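Local coordinates for protein nadb-ler3 (Gallus gallus, PDB 3WXB) that reduces carbonyl compounds with NAD(P)H as a member of the short-chain dehydrogenase/reductase family, holding NADPH on a Rossmann fold, at residues I38-G41 with F42-L46; D248-V251 with G252-K256; K64-R67 with A68-L71; A143-L146 with L147-F151; C200-A203 with A204-M207. One frame throughout, in Å; residues are numbered along the deposited sequence.

Contact 1 (I38-G41 with F42-L46); sequences IGLG and FVQHL. With NDP (NADPH dihydro-nicotinamide-adenine-dinucleotide phosphate), chain C.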
# COMPACT_ATOMS: atom_id res chain seq x y z
N ILE A 38 17.24 -5.93 12.17
CA ILE A 38 16.22 -6.78 12.81
C ILE A 38 16.30 -8.20 12.35
O ILE A 38 16.14 -9.13 13.17
CB ILE A 38 14.79 -6.15 12.55
CG1 ILE A 38 14.68 -4.83 13.32
CG2 ILE A 38 13.66 -7.12 12.94
CD1 ILE A 38 13.46 -3.94 12.83
N GLY A 39 16.52 -8.38 11.04
CA GLY A 39 16.67 -9.72 10.42
C GLY A 39 17.77 -10.57 11.11
O GLY A 39 17.52 -11.74 11.48
N LEU A 40 18.95 -9.98 11.31
CA LEU A 40 20.02 -10.68 12.08
C LEU A 40 19.55 -11.03 13.51
O LEU A 40 19.75 -12.17 13.97
CB LEU A 40 21.35 -9.89 12.09
CG LEU A 40 22.54 -10.56 12.82
CD1 LEU A 40 22.90 -11.94 12.22
CD2 LEU A 40 23.74 -9.62 12.84
N GLY A 41 18.89 -10.07 14.18
CA GLY A 41 18.23 -10.35 15.46
C GLY A 41 17.31 -11.56 15.44
O GLY A 41 17.39 -12.44 16.31
N PHE A 42 16.43 -11.64 14.44
CA PHE A 42 15.57 -12.80 14.33
C PHE A 42 16.38 -14.09 14.33
O PHE A 42 16.03 -15.06 15.05
CB PHE A 42 14.68 -12.75 13.08
CG PHE A 42 13.36 -12.03 13.32
CD1 PHE A 42 12.44 -12.56 14.22
CD2 PHE A 42 13.05 -10.85 12.65
CE1 PHE A 42 11.23 -11.91 14.46
CE2 PHE A 42 11.85 -10.18 12.86
CZ PHE A 42 10.91 -10.74 13.80
N VAL A 43 17.46 -14.11 13.54
CA VAL A 43 18.30 -15.34 13.42
C VAL A 43 18.91 -15.75 14.75
O VAL A 43 18.78 -16.93 15.15
CB VAL A 43 19.33 -15.25 12.26
CG1 VAL A 43 20.40 -16.36 12.36
CG2 VAL A 43 18.55 -15.38 10.93
N GLN A 44 19.54 -14.80 15.42
CA GLN A 44 20.17 -15.04 16.72
C GLN A 44 19.14 -15.52 17.78
O GLN A 44 19.42 -16.40 18.60
CB GLN A 44 20.82 -13.75 17.23
CG GLN A 44 21.96 -13.17 16.29
CD GLN A 44 22.39 -11.83 16.71
OE1 GLN A 44 21.58 -10.98 17.15
NE2 GLN A 44 23.70 -11.58 16.60
N HIS A 45 17.97 -14.88 17.80
CA HIS A 45 16.94 -15.25 18.78
C HIS A 45 16.32 -16.59 18.47
O HIS A 45 16.02 -17.39 19.41
CB HIS A 45 15.89 -14.13 18.93
CG HIS A 45 16.37 -12.99 19.77
ND1 HIS A 45 15.83 -12.68 21.00
CD2 HIS A 45 17.35 -12.08 19.55
CE1 HIS A 45 16.45 -11.62 21.50
NE2 HIS A 45 17.38 -11.24 20.64
N LEU A 46 16.12 -16.86 17.17
CA LEU A 46 15.59 -18.17 16.77
C LEU A 46 16.56 -19.28 17.14
O LEU A 46 16.12 -20.38 17.53
CB LEU A 46 15.34 -18.25 15.27
CG LEU A 46 13.96 -17.97 14.61
CD1 LEU A 46 12.73 -17.84 15.53
CD2 LEU A 46 14.02 -16.87 13.53
PA NDP C . 18.15 -2.40 7.83
O1A NDP C . 18.25 -1.30 6.82
O2A NDP C . 19.01 -2.32 8.94
O5B NDP C . 18.37 -3.74 7.20
C5B NDP C . 17.78 -4.00 5.90
C4B NDP C . 17.94 -5.45 5.61
O4B NDP C . 17.09 -5.86 4.40
C3B NDP C . 19.39 -5.83 5.21
O3B NDP C . 19.52 -7.27 5.54
C2B NDP C . 19.34 -5.68 3.68
O2B NDP C . 20.38 -6.41 2.99
C1B NDP C . 17.96 -6.33 3.36
N9A NDP C . 17.47 -5.85 1.96
C8A NDP C . 17.14 -4.61 1.52
N7A NDP C . 16.80 -4.70 0.22
C5A NDP C . 17.04 -5.93 -0.19
C6A NDP C . 16.89 -6.54 -1.38
N6A NDP C . 16.47 -5.81 -2.43
N1A NDP C . 17.14 -7.85 -1.51
C2A NDP C . 17.52 -8.59 -0.42
N3A NDP C . 17.70 -7.95 0.80
C4A NDP C . 17.41 -6.65 0.89
O3 NDP C . 16.56 -2.39 8.22
PN NDP C . 15.97 -2.90 9.64
O1N NDP C . 15.83 -1.73 10.50
O2N NDP C . 16.67 -4.12 10.09
O5D NDP C . 14.48 -3.25 9.08
C5D NDP C . 14.00 -4.58 8.81
C4D NDP C . 12.48 -4.50 8.60
O4D NDP C . 11.89 -3.86 9.72
C3D NDP C . 12.20 -3.56 7.39
O3D NDP C . 11.13 -4.17 6.68
C2D NDP C . 11.77 -2.28 7.99
O2D NDP C . 10.89 -1.56 7.12
C1D NDP C . 11.07 -2.74 9.25
N1N NDP C . 11.00 -1.65 10.25
C2N NDP C . 12.14 -1.08 10.85
C3N NDP C . 12.01 -0.06 11.79
C7N NDP C . 13.12 0.50 12.46
O7N NDP C . 12.94 1.42 13.26
N7N NDP C . 14.33 -0.10 12.27
C4N NDP C . 10.73 0.44 12.12
C5N NDP C . 9.57 -0.09 11.54
C6N NDP C . 9.68 -1.11 10.59
P2B NDP C . 21.80 -5.65 2.59
O1X NDP C . 22.13 -6.53 1.46
O2X NDP C . 22.54 -5.75 3.86
O3X NDP C . 21.39 -4.28 2.19

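Contact 2 (D248-V251 with G252-K256); sequences DESV and GGMLK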
# COMPACT_ATOMS: atom_id res chain seq x y z
N ASP A 248 17.46 -6.43 20.22
CA ASP A 248 17.17 -7.55 21.14
C ASP A 248 15.79 -7.40 21.76
O ASP A 248 15.03 -8.38 21.86
CB ASP A 248 18.24 -7.72 22.23
CG ASP A 248 19.52 -8.37 21.68
OD1 ASP A 248 19.43 -9.32 20.86
OD2 ASP A 248 20.61 -7.93 22.06
N GLU A 249 15.46 -6.17 22.13
CA GLU A 249 14.16 -5.86 22.75
C GLU A 249 13.03 -6.04 21.73
O GLU A 249 11.98 -6.63 22.01
CB GLU A 249 14.15 -4.42 23.25
CG GLU A 249 14.97 -4.17 24.56
CD GLU A 249 15.15 -2.69 24.86
OE1 GLU A 249 15.06 -1.82 23.94
OE2 GLU A 249 15.40 -2.36 26.03
N SER A 250 13.26 -5.53 20.51
CA SER A 250 12.26 -5.58 19.45
C SER A 250 12.05 -7.04 19.08
O SER A 250 10.92 -7.52 19.07
CB SER A 250 12.71 -4.74 18.23
OG SER A 250 11.96 -5.14 17.07
N VAL A 251 13.11 -7.77 18.72
CA VAL A 251 12.87 -9.15 18.35
C VAL A 251 12.46 -10.10 19.47
O VAL A 251 11.71 -11.00 19.20
CB VAL A 251 13.84 -9.82 17.31
CG1 VAL A 251 14.71 -8.83 16.48
CG2 VAL A 251 14.46 -11.08 17.77
N GLY A 252 12.97 -9.89 20.68
CA GLY A 252 12.55 -10.73 21.85
C GLY A 252 11.07 -10.51 22.05
O GLY A 252 10.32 -11.46 22.24
N GLY A 253 10.62 -9.25 21.93
CA GLY A 253 9.20 -8.93 22.01
C GLY A 253 8.38 -9.60 20.90
O GLY A 253 7.36 -10.27 21.19
N MET A 254 8.80 -9.41 19.62
CA MET A 254 8.06 -10.02 18.52
C MET A 254 7.90 -11.53 18.63
O MET A 254 6.89 -12.11 18.20
CB MET A 254 8.66 -9.62 17.13
CG MET A 254 8.34 -8.09 16.79
SD MET A 254 8.94 -7.73 15.12
CE MET A 254 10.73 -7.65 15.43
N LEU A 255 8.93 -12.19 19.12
CA LEU A 255 8.85 -13.62 19.19
C LEU A 255 7.86 -14.03 20.31
O LEU A 255 7.16 -15.01 20.17
CB LEU A 255 10.28 -14.20 19.42
CG LEU A 255 11.20 -14.26 18.18
CD1 LEU A 255 10.55 -14.86 16.96
CD2 LEU A 255 11.46 -12.87 17.79
N LYS A 256 7.83 -13.28 21.42
CA LYS A 256 6.80 -13.55 22.47
C LYS A 256 5.38 -13.35 21.90
O LYS A 256 4.48 -14.24 22.02
CB LYS A 256 7.07 -12.64 23.68
CG LYS A 256 8.10 -13.35 24.67
CD LYS A 256 9.01 -12.54 25.52
CE LYS A 256 8.59 -11.18 25.89
NZ LYS A 256 9.82 -10.64 26.61

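Contact 3 (K64-R67 with A68-L71); sequences KGQR and AQEL. With NDP (NADPH dihydro-nicotinamide-adenine-dinucleotide phosphate), chain C.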
# COMPACT_ATOMS: atom_id res chain seq x y z
N LYS A 64 29.30 -14.25 0.71
CA LYS A 64 30.68 -14.29 1.17
C LYS A 64 31.33 -12.96 1.00
O LYS A 64 32.48 -12.91 0.66
CB LYS A 64 31.51 -15.39 0.47
CG LYS A 64 30.96 -15.96 -0.86
CD LYS A 64 29.80 -16.95 -0.61
CE LYS A 64 30.11 -18.04 0.46
NZ LYS A 64 31.50 -18.59 0.39
N GLY A 65 30.59 -11.88 1.22
CA GLY A 65 31.14 -10.54 1.12
C GLY A 65 31.09 -9.97 2.51
O GLY A 65 30.49 -10.58 3.40
N GLN A 66 31.69 -8.82 2.71
CA GLN A 66 31.75 -8.18 4.03
C GLN A 66 30.38 -8.02 4.81
O GLN A 66 30.34 -8.11 6.05
CB GLN A 66 32.38 -6.80 3.88
CG GLN A 66 32.98 -6.26 5.20
CD GLN A 66 32.80 -4.77 5.37
OE1 GLN A 66 33.77 -4.01 5.47
NE2 GLN A 66 31.53 -4.35 5.41
N ARG A 67 29.32 -7.72 4.04
CA ARG A 67 27.90 -7.62 4.48
C ARG A 67 27.40 -8.76 5.40
O ARG A 67 26.53 -8.57 6.26
CB ARG A 67 27.08 -7.78 3.20
CG ARG A 67 25.88 -6.98 3.03
CD ARG A 67 25.31 -7.45 1.69
NE ARG A 67 26.05 -6.83 0.59
CZ ARG A 67 25.50 -6.08 -0.37
NH1 ARG A 67 24.19 -5.86 -0.40
NH2 ARG A 67 26.28 -5.57 -1.34
N ALA A 68 27.95 -9.94 5.15
CA ALA A 68 27.41 -11.22 5.62
C ALA A 68 28.37 -11.86 6.58
O ALA A 68 28.27 -13.05 6.88
CB ALA A 68 27.17 -12.15 4.46
N GLN A 69 29.31 -11.07 7.06
CA GLN A 69 30.38 -11.57 7.90
C GLN A 69 29.83 -12.14 9.19
O GLN A 69 30.16 -13.27 9.57
CB GLN A 69 31.28 -10.41 8.25
CG GLN A 69 32.72 -10.74 8.30
CD GLN A 69 33.55 -9.52 8.02
OE1 GLN A 69 33.79 -9.18 6.87
NE2 GLN A 69 33.97 -8.82 9.08
N GLU A 70 29.03 -11.34 9.89
CA GLU A 70 28.62 -11.81 11.20
C GLU A 70 27.70 -13.03 11.09
O GLU A 70 27.74 -13.94 11.94
CB GLU A 70 28.07 -10.70 12.07
CG GLU A 70 28.56 -10.81 13.50
CD GLU A 70 27.40 -10.75 14.48
OE1 GLU A 70 26.74 -9.67 14.55
OE2 GLU A 70 27.13 -11.78 15.17
N LEU A 71 26.93 -13.11 9.99
CA LEU A 71 26.11 -14.30 9.70
C LEU A 71 26.92 -15.55 9.47
O LEU A 71 26.53 -16.63 9.91
CB LEU A 71 25.26 -14.13 8.45
CG LEU A 71 23.73 -14.00 8.45
CD1 LEU A 71 23.14 -14.18 7.00
CD2 LEU A 71 22.96 -14.91 9.52
PA NDP C . 18.15 -2.40 7.83
O1A NDP C . 18.25 -1.30 6.82
O2A NDP C . 19.01 -2.32 8.94
O5B NDP C . 18.37 -3.74 7.20
C5B NDP C . 17.78 -4.00 5.90
C4B NDP C . 17.94 -5.45 5.61
O4B NDP C . 17.09 -5.86 4.40
C3B NDP C . 19.39 -5.83 5.21
O3B NDP C . 19.52 -7.27 5.54
C2B NDP C . 19.34 -5.68 3.68
O2B NDP C . 20.38 -6.41 2.99
C1B NDP C . 17.96 -6.33 3.36
N9A NDP C . 17.47 -5.85 1.96
C8A NDP C . 17.14 -4.61 1.52
N7A NDP C . 16.80 -4.70 0.22
C5A NDP C . 17.04 -5.93 -0.19
C6A NDP C . 16.89 -6.54 -1.38
N6A NDP C . 16.47 -5.81 -2.43
N1A NDP C . 17.14 -7.85 -1.51
C2A NDP C . 17.52 -8.59 -0.42
N3A NDP C . 17.70 -7.95 0.80
C4A NDP C . 17.41 -6.65 0.89
O3 NDP C . 16.56 -2.39 8.22
PN NDP C . 15.97 -2.90 9.64
O1N NDP C . 15.83 -1.73 10.50
O2N NDP C . 16.67 -4.12 10.09
O5D NDP C . 14.48 -3.25 9.08
C5D NDP C . 14.00 -4.58 8.81
C4D NDP C . 12.48 -4.50 8.60
O4D NDP C . 11.89 -3.86 9.72
C3D NDP C . 12.20 -3.56 7.39
O3D NDP C . 11.13 -4.17 6.68
C2D NDP C . 11.77 -2.28 7.99
O2D NDP C . 10.89 -1.56 7.12
C1D NDP C . 11.07 -2.74 9.25
N1N NDP C . 11.00 -1.65 10.25
C2N NDP C . 12.14 -1.08 10.85
C3N NDP C . 12.01 -0.06 11.79
C7N NDP C . 13.12 0.50 12.46
O7N NDP C . 12.94 1.42 13.26
N7N NDP C . 14.33 -0.10 12.27
C4N NDP C . 10.73 0.44 12.12
C5N NDP C . 9.57 -0.09 11.54
C6N NDP C . 9.68 -1.11 10.59
P2B NDP C . 21.80 -5.65 2.59
O1X NDP C . 22.13 -6.53 1.46
O2X NDP C . 22.54 -5.75 3.86
O3X NDP C . 21.39 -4.28 2.19
O HOH W 1 26.33 -10.47 8.76

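Contact 4 (A143-L146 with L147-F151); sequences APLL and LSQAF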
# COMPACT_ATOMS: atom_id res chain seq x y z
N ALA A 143 7.84 -8.07 -3.23
CA ALA A 143 8.71 -9.19 -2.86
C ALA A 143 8.05 -10.07 -1.74
O ALA A 143 8.09 -11.29 -1.82
CB ALA A 143 10.01 -8.69 -2.39
N PRO A 144 7.43 -9.44 -0.70
CA PRO A 144 6.75 -10.36 0.28
C PRO A 144 5.68 -11.15 -0.35
O PRO A 144 5.55 -12.32 -0.01
CB PRO A 144 6.18 -9.38 1.34
CG PRO A 144 7.31 -8.36 1.38
CD PRO A 144 7.58 -8.11 -0.12
N LEU A 145 4.93 -10.57 -1.31
CA LEU A 145 3.95 -11.35 -2.04
C LEU A 145 4.57 -12.56 -2.79
O LEU A 145 4.08 -13.71 -2.71
CB LEU A 145 3.16 -10.46 -3.00
CG LEU A 145 2.39 -11.22 -4.03
CD1 LEU A 145 1.07 -11.78 -3.43
CD2 LEU A 145 2.10 -10.34 -5.26
N LEU A 146 5.60 -12.28 -3.58
CA LEU A 146 6.24 -13.27 -4.45
C LEU A 146 6.92 -14.37 -3.65
O LEU A 146 6.84 -15.56 -4.02
CB LEU A 146 7.32 -12.58 -5.31
CG LEU A 146 6.94 -12.01 -6.68
CD1 LEU A 146 5.53 -11.70 -6.93
CD2 LEU A 146 7.87 -10.86 -7.10
N LEU A 147 7.54 -13.98 -2.57
CA LEU A 147 8.19 -14.93 -1.65
C LEU A 147 7.12 -15.87 -1.01
O LEU A 147 7.31 -17.09 -0.95
CB LEU A 147 8.99 -14.19 -0.61
CG LEU A 147 10.33 -13.67 -1.15
CD1 LEU A 147 10.85 -12.50 -0.30
CD2 LEU A 147 11.42 -14.82 -1.16
N SER A 148 6.02 -15.27 -0.56
CA SER A 148 4.89 -16.04 -0.05
C SER A 148 4.37 -17.04 -1.10
O SER A 148 4.16 -18.24 -0.78
CB SER A 148 3.79 -15.09 0.48
OG SER A 148 4.34 -14.36 1.56
N GLN A 149 4.20 -16.58 -2.34
CA GLN A 149 3.75 -17.49 -3.41
C GLN A 149 4.77 -18.64 -3.58
O GLN A 149 4.38 -19.80 -3.71
CB GLN A 149 3.61 -16.80 -4.76
CG GLN A 149 2.36 -15.98 -4.96
CD GLN A 149 2.48 -15.08 -6.21
OE1 GLN A 149 3.57 -14.85 -6.71
NE2 GLN A 149 1.35 -14.56 -6.68
N ALA A 150 6.06 -18.31 -3.59
CA ALA A 150 7.08 -19.31 -3.88
C ALA A 150 7.24 -20.31 -2.71
O ALA A 150 7.55 -21.49 -2.92
CB ALA A 150 8.41 -18.63 -4.24
N PHE A 151 7.01 -19.85 -1.47
CA PHE A 151 7.10 -20.75 -0.35
C PHE A 151 5.75 -21.43 -0.00
O PHE A 151 5.68 -22.30 0.88
CB PHE A 151 7.80 -20.05 0.85
CG PHE A 151 9.26 -19.92 0.66
CD1 PHE A 151 10.11 -21.02 0.90
CD2 PHE A 151 9.82 -18.77 0.12
CE1 PHE A 151 11.49 -20.92 0.70
CE2 PHE A 151 11.17 -18.66 -0.11
CZ PHE A 151 12.02 -19.73 0.16
O HOH W 2 6.85 -15.97 -6.69

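Contact 5 (C200-A203 with A204-M207); sequences CSKA and ALNM. With NDP (NADPH dihydro-nicotinamide-adenine-dinucleotide phosphate), chain C.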
# COMPACT_ATOMS: atom_id res chain seq x y z
N CYS A 200 3.60 4.42 1.83
CA CYS A 200 2.64 3.80 0.88
C CYS A 200 2.94 2.31 0.76
O CYS A 200 1.95 1.46 0.74
CB CYS A 200 2.72 4.47 -0.53
SG CYS A 200 2.06 6.13 -0.50
N SER A 201 4.22 1.92 0.68
CA SER A 201 4.55 0.48 0.59
C SER A 201 4.14 -0.30 1.87
O SER A 201 3.77 -1.44 1.76
CB SER A 201 6.03 0.22 0.34
OG SER A 201 6.87 0.45 1.46
N LYS A 202 4.26 0.32 3.03
CA LYS A 202 3.87 -0.40 4.29
C LYS A 202 2.37 -0.52 4.48
O LYS A 202 1.90 -1.54 4.97
CB LYS A 202 4.57 0.20 5.50
CG LYS A 202 6.12 0.07 5.43
CD LYS A 202 6.54 -1.44 5.45
CE LYS A 202 8.09 -1.61 5.84
NZ LYS A 202 8.53 -3.10 5.85
N ALA A 203 1.61 0.51 4.09
CA ALA A 203 0.16 0.38 4.06
C ALA A 203 -0.27 -0.72 3.08
O ALA A 203 -1.15 -1.52 3.39
CB ALA A 203 -0.56 1.78 3.72
N ALA A 204 0.39 -0.81 1.91
CA ALA A 204 0.08 -1.85 0.96
C ALA A 204 0.45 -3.26 1.48
O ALA A 204 -0.23 -4.23 1.11
CB ALA A 204 0.83 -1.58 -0.43
N LEU A 205 1.52 -3.35 2.26
CA LEU A 205 1.95 -4.59 2.88
C LEU A 205 0.87 -4.99 3.94
O LEU A 205 0.62 -6.17 4.13
CB LEU A 205 3.27 -4.37 3.64
CG LEU A 205 3.91 -5.60 4.34
CD1 LEU A 205 4.26 -6.77 3.35
CD2 LEU A 205 5.18 -5.23 5.12
N ASN A 206 0.33 -4.01 4.66
CA ASN A 206 -0.75 -4.34 5.63
C ASN A 206 -1.94 -4.92 4.89
O ASN A 206 -2.51 -5.92 5.31
CB ASN A 206 -1.10 -3.11 6.43
CG ASN A 206 0.03 -2.73 7.38
OD1 ASN A 206 0.96 -3.53 7.60
ND2 ASN A 206 -0.10 -1.59 8.03
N MET A 207 -2.27 -4.30 3.75
CA MET A 207 -3.25 -4.82 2.84
C MET A 207 -2.93 -6.20 2.39
O MET A 207 -3.83 -7.09 2.40
CB MET A 207 -3.54 -3.85 1.64
CG MET A 207 -4.52 -4.46 0.60
SD MET A 207 -6.18 -4.99 1.31
CE MET A 207 -7.02 -3.41 1.36
PA NDP C . 18.15 -2.40 7.83
O1A NDP C . 18.25 -1.30 6.82
O2A NDP C . 19.01 -2.32 8.94
O5B NDP C . 18.37 -3.74 7.20
C5B NDP C . 17.78 -4.00 5.90
C4B NDP C . 17.94 -5.45 5.61
O4B NDP C . 17.09 -5.86 4.40
C3B NDP C . 19.39 -5.83 5.21
O3B NDP C . 19.52 -7.27 5.54
C2B NDP C . 19.34 -5.68 3.68
O2B NDP C . 20.38 -6.41 2.99
C1B NDP C . 17.96 -6.33 3.36
N9A NDP C . 17.47 -5.85 1.96
C8A NDP C . 17.14 -4.61 1.52
N7A NDP C . 16.80 -4.70 0.22
C5A NDP C . 17.04 -5.93 -0.19
C6A NDP C . 16.89 -6.54 -1.38
N6A NDP C . 16.47 -5.81 -2.43
N1A NDP C . 17.14 -7.85 -1.51
C2A NDP C . 17.52 -8.59 -0.42
N3A NDP C . 17.70 -7.95 0.80
C4A NDP C . 17.41 -6.65 0.89
O3 NDP C . 16.56 -2.39 8.22
PN NDP C . 15.97 -2.90 9.64
O1N NDP C . 15.83 -1.73 10.50
O2N NDP C . 16.67 -4.12 10.09
O5D NDP C . 14.48 -3.25 9.08
C5D NDP C . 14.00 -4.58 8.81
C4D NDP C . 12.48 -4.50 8.60
O4D NDP C . 11.89 -3.86 9.72
C3D NDP C . 12.20 -3.56 7.39
O3D NDP C . 11.13 -4.17 6.68
C2D NDP C . 11.77 -2.28 7.99
O2D NDP C . 10.89 -1.56 7.12
C1D NDP C . 11.07 -2.74 9.25
N1N NDP C . 11.00 -1.65 10.25
C2N NDP C . 12.14 -1.08 10.85
C3N NDP C . 12.01 -0.06 11.79
C7N NDP C . 13.12 0.50 12.46
O7N NDP C . 12.94 1.42 13.26
N7N NDP C . 14.33 -0.10 12.27
C4N NDP C . 10.73 0.44 12.12
C5N NDP C . 9.57 -0.09 11.54
C6N NDP C . 9.68 -1.11 10.59
P2B NDP C . 21.80 -5.65 2.59
O1X NDP C . 22.13 -6.53 1.46
O2X NDP C . 22.54 -5.75 3.86
O3X NDP C . 21.39 -4.28 2.19

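Contact 1 (I38-G41 with F42-L46)
Ile38 and Phe42 meet one turn apart on helix 37-47, a local contact within the first beta-alpha-beta unit of the Rossmann fold, between strands 28-31 and 55-60. Regular backbone bonds join the two halves, from Phe42 N to Ile38 O (2.8 Å) through to His45 N and Gly41 O (2.9 Å). On the flank turned to helix 247-260, the two side chains run alongside each other, and CG2 of Ile38 touches CE2 of the Phe42 ring at 3.6 Å. With CG1 anti to the carbonyl carbon (chi1 -68°), the longer branch of Ile38 serves the cofactor instead, and its CD1 lies 3.5 Å from O4D of NADPH. Gly39, the last glycine of the TGxxxGxG motif, brings its CA to the edge of the Phe42 ring. Elsewhere round the helix, the extended Gln44 chain passes Leu40, with NE2 of Gln44 4.1 Å from CG of Leu40. CD2 of His45 approaches Gly41 O at 3.3 Å, the oxygen lying near the ring plane, while NE2 hydrogen-bonds Asp248. Ile38 N donates a nearly straight bond (163°) of 2.8 Å to O2N of the NADPH diphosphate, so this N-H and the helix N-terminus would probably offset part of the phosphate charge.

Contact 2 (D248-V251 with G252-K256)
Gly252 N donates to Asp248 O at 2.8 Å, and Met254 N to Ser250 O at 2.9 Å, the latter nearly straight at 169°. Between them Gly253 N reaches Glu249 O at 3.0 Å. These are the backbone bonds of two successive turns of helix 247-260, and the contact is local throughout. The polar side chains of the first turn find their partners elsewhere: Asp248 OD1 takes a hydrogen bond with His45 NE2, Glu249 OE1 with Thr246 N, and Ser250 OG with Pro228 O. Ser250 OG, anti to its own N (chi1 161°), also meets the methyl of Met254 one turn on, where CE lies 3.2 Å away. The thioether chain is bent at its last torsion (chi3 -75°), which carries that methyl back along the helix. Val251 and Leu255 point the same way, side by side, with CG2 and CD2 3.5 Å apart; the exact place of this leucine branch is doubtful. Together Val251, Met254 and Leu255 form the side of the helix that packs on helix 37-47, against His45, Ile38 and Phe42, and Met254 additionally rests on Pro228 and on Trp272, just beyond strand 269-271.

Contact 3 (K64-R67 with A68-L71)
Gln66 and Gln69 lie across one another at the start of helix 69-77, their amide planes 85° apart, nearly perpendicular. The touch is not amide to amide: OE1 of Gln69 comes to the aliphatic CG of Gln66 at 3.5 Å, while the Gln66 chain bends at its second torsion and takes its own amide elsewhere. Arg67 leaves the turn in another direction, toward NADPH. Its CD lies 3.3 Å from O1X of the 2'-phosphate, and the bend at chi3 (-79°) turns the guanidinium so that it meets the same oxygen in plane, at its edge. NH1 then donates to O1X at 2.9 Å, with an N-H...O angle of 161°. This phosphate distinguishes NADPH from NADH, so the arginine probably contributes to holding the phosphorylated cofactor; Asp62 forms a long, weak ion pair with NE.

The backbone beneath makes a tight entry into the helix. Ala68, at the N-cap position, donates from N to Gly65 O at 3.2 Å, and Gln69 N donates to Gln66 O at 3.3 Å from well above the carbonyl plane, both spanning three residues as in a 3-10 turn. At the next carbonyl a water stands in for a direct i to i+4 bond, donating to Arg67 O at 3.1 Å and accepting from Leu71 N at 3.0 Å. Arg67 O is also bonded by Asn35 ND2 of the glycine-rich loop. Ala68 and Leu71 face strand 55-60, on Cys60 and Ala58, and Glu70 and Leu71 pack on Leu40, Gln44 and Val43 of helix 37-47.

Contact 4 (A143-L146 with L147-F151)
Leu147 N hydrogen-bonds Ala143 O at 2.8 Å, the first of four i to i+4 backbone bonds that carry helix 130-160 through this local contact. Pro144 has no N-H to give to the turn before, and the helix kinks there, but its carbonyl oxygen is well used: Ser148 N donates to it at 3.0 Å, and Ser148 OG lies 2.8 Å from it while also bonded to Gln212 OE1 of helix 196-216. A water donates to Leu146 O at 2.7 Å and, weakly, to OE1 of Gln149. In short-chain dehydrogenases this long helix and the one corresponding to 196-216 commonly build the subunit interface, and the same holds here. Gln149, extended beyond CG, presents NE2 to Ile125 O and Glu128 O of the second subunit. Replacing it with an alanine would probably leave both of those carbonyls without this donor and open a gap beside Leu146 at the interface.

In the side-chain packing, Leu146 and Gln149 pass across each other, CD1 of the leucine lying 3.7 Å from the amide oxygen OE1 of Gln149, and Leu146 continues onto Leu130 of the second subunit. On the inner side, CD1 of Leu147 meets CB of Ala143 at 4.4 Å; its other methyl, CD2, lies in plane at the edge of the Phe151 ring. Leu147 packs on Asn115 of strand 112-115, whereas Leu146 and Ala150 sit on Ile94 of helix 91-105.

Contact 5 (C200-A203 with A204-M207)
Cys200 O accepts from Ala204 N at 3.0 Å in helix 196-216, the helix that carries the YxxxK motif of short-chain dehydrogenases, here Tyr198 and Lys202. CB of Ala204 lies 3.4 Å from the same oxygen, and both residues pack on the second subunit, Cys200 on its Tyr137 and Ala204 on its Cys200. Next, Ser201 O takes Leu205 N at 3.0 Å and is also bonded by Thr141 OG1, while Ser201 OG turns to Tyr198 O and Asn140 ND2.

Lys202 carries the link to the cofactor. Its chain bends at chi2 (-64°) and then runs extended, lying alongside Leu205, whose CD2 stands 4.0 Å from Lys202 CD. NZ hydrogen-bonds the ribose hydroxyl O3D of NADPH at 2.9 Å and lies 3.1 Å from O2D, with Ile177 O as a protein partner, so NZ is positioned between the nicotinamide ribose and the end of strand 173-177. A methionine in its place would probably leave O3D and the Ile177 carbonyl without this hydrogen-bond partner. The carbonyl of Lys202 bonds Asn206 N, and the Asn206 amide folds over it, OD1 being held in turn by Ser178 OG. Last comes Ala203, which packs on Met207 of the second subunit; within its own helix its carbonyl oxygen receives Met207 N at 3.0 Å, with an N-H...O angle of 167°.

How the contacts relate
Along the chain the order is contact 1, 3, 4, 5 and 2; four lie within helices flanking the parallel sheet, and contact 3 lies where a loop enters helix 69-77. Contacts 1 and 2 lie 9 Å apart between centres and pair helix 37-47 with helix 247-260 by side-chain packing. Contact 3, with its centre 15 Å from that of contact 1, packs on the same helix 37-47 through Glu70 and Leu71. Contacts 4 and 5, also 15 Å apart by centres, meet at Pro144 and Leu205, and both touch the second subunit. NADPH connects contacts 1, 3 and 5 at its diphosphate, 2'-phosphate and nicotinamide ribose, spanning centres up to 30 Å apart.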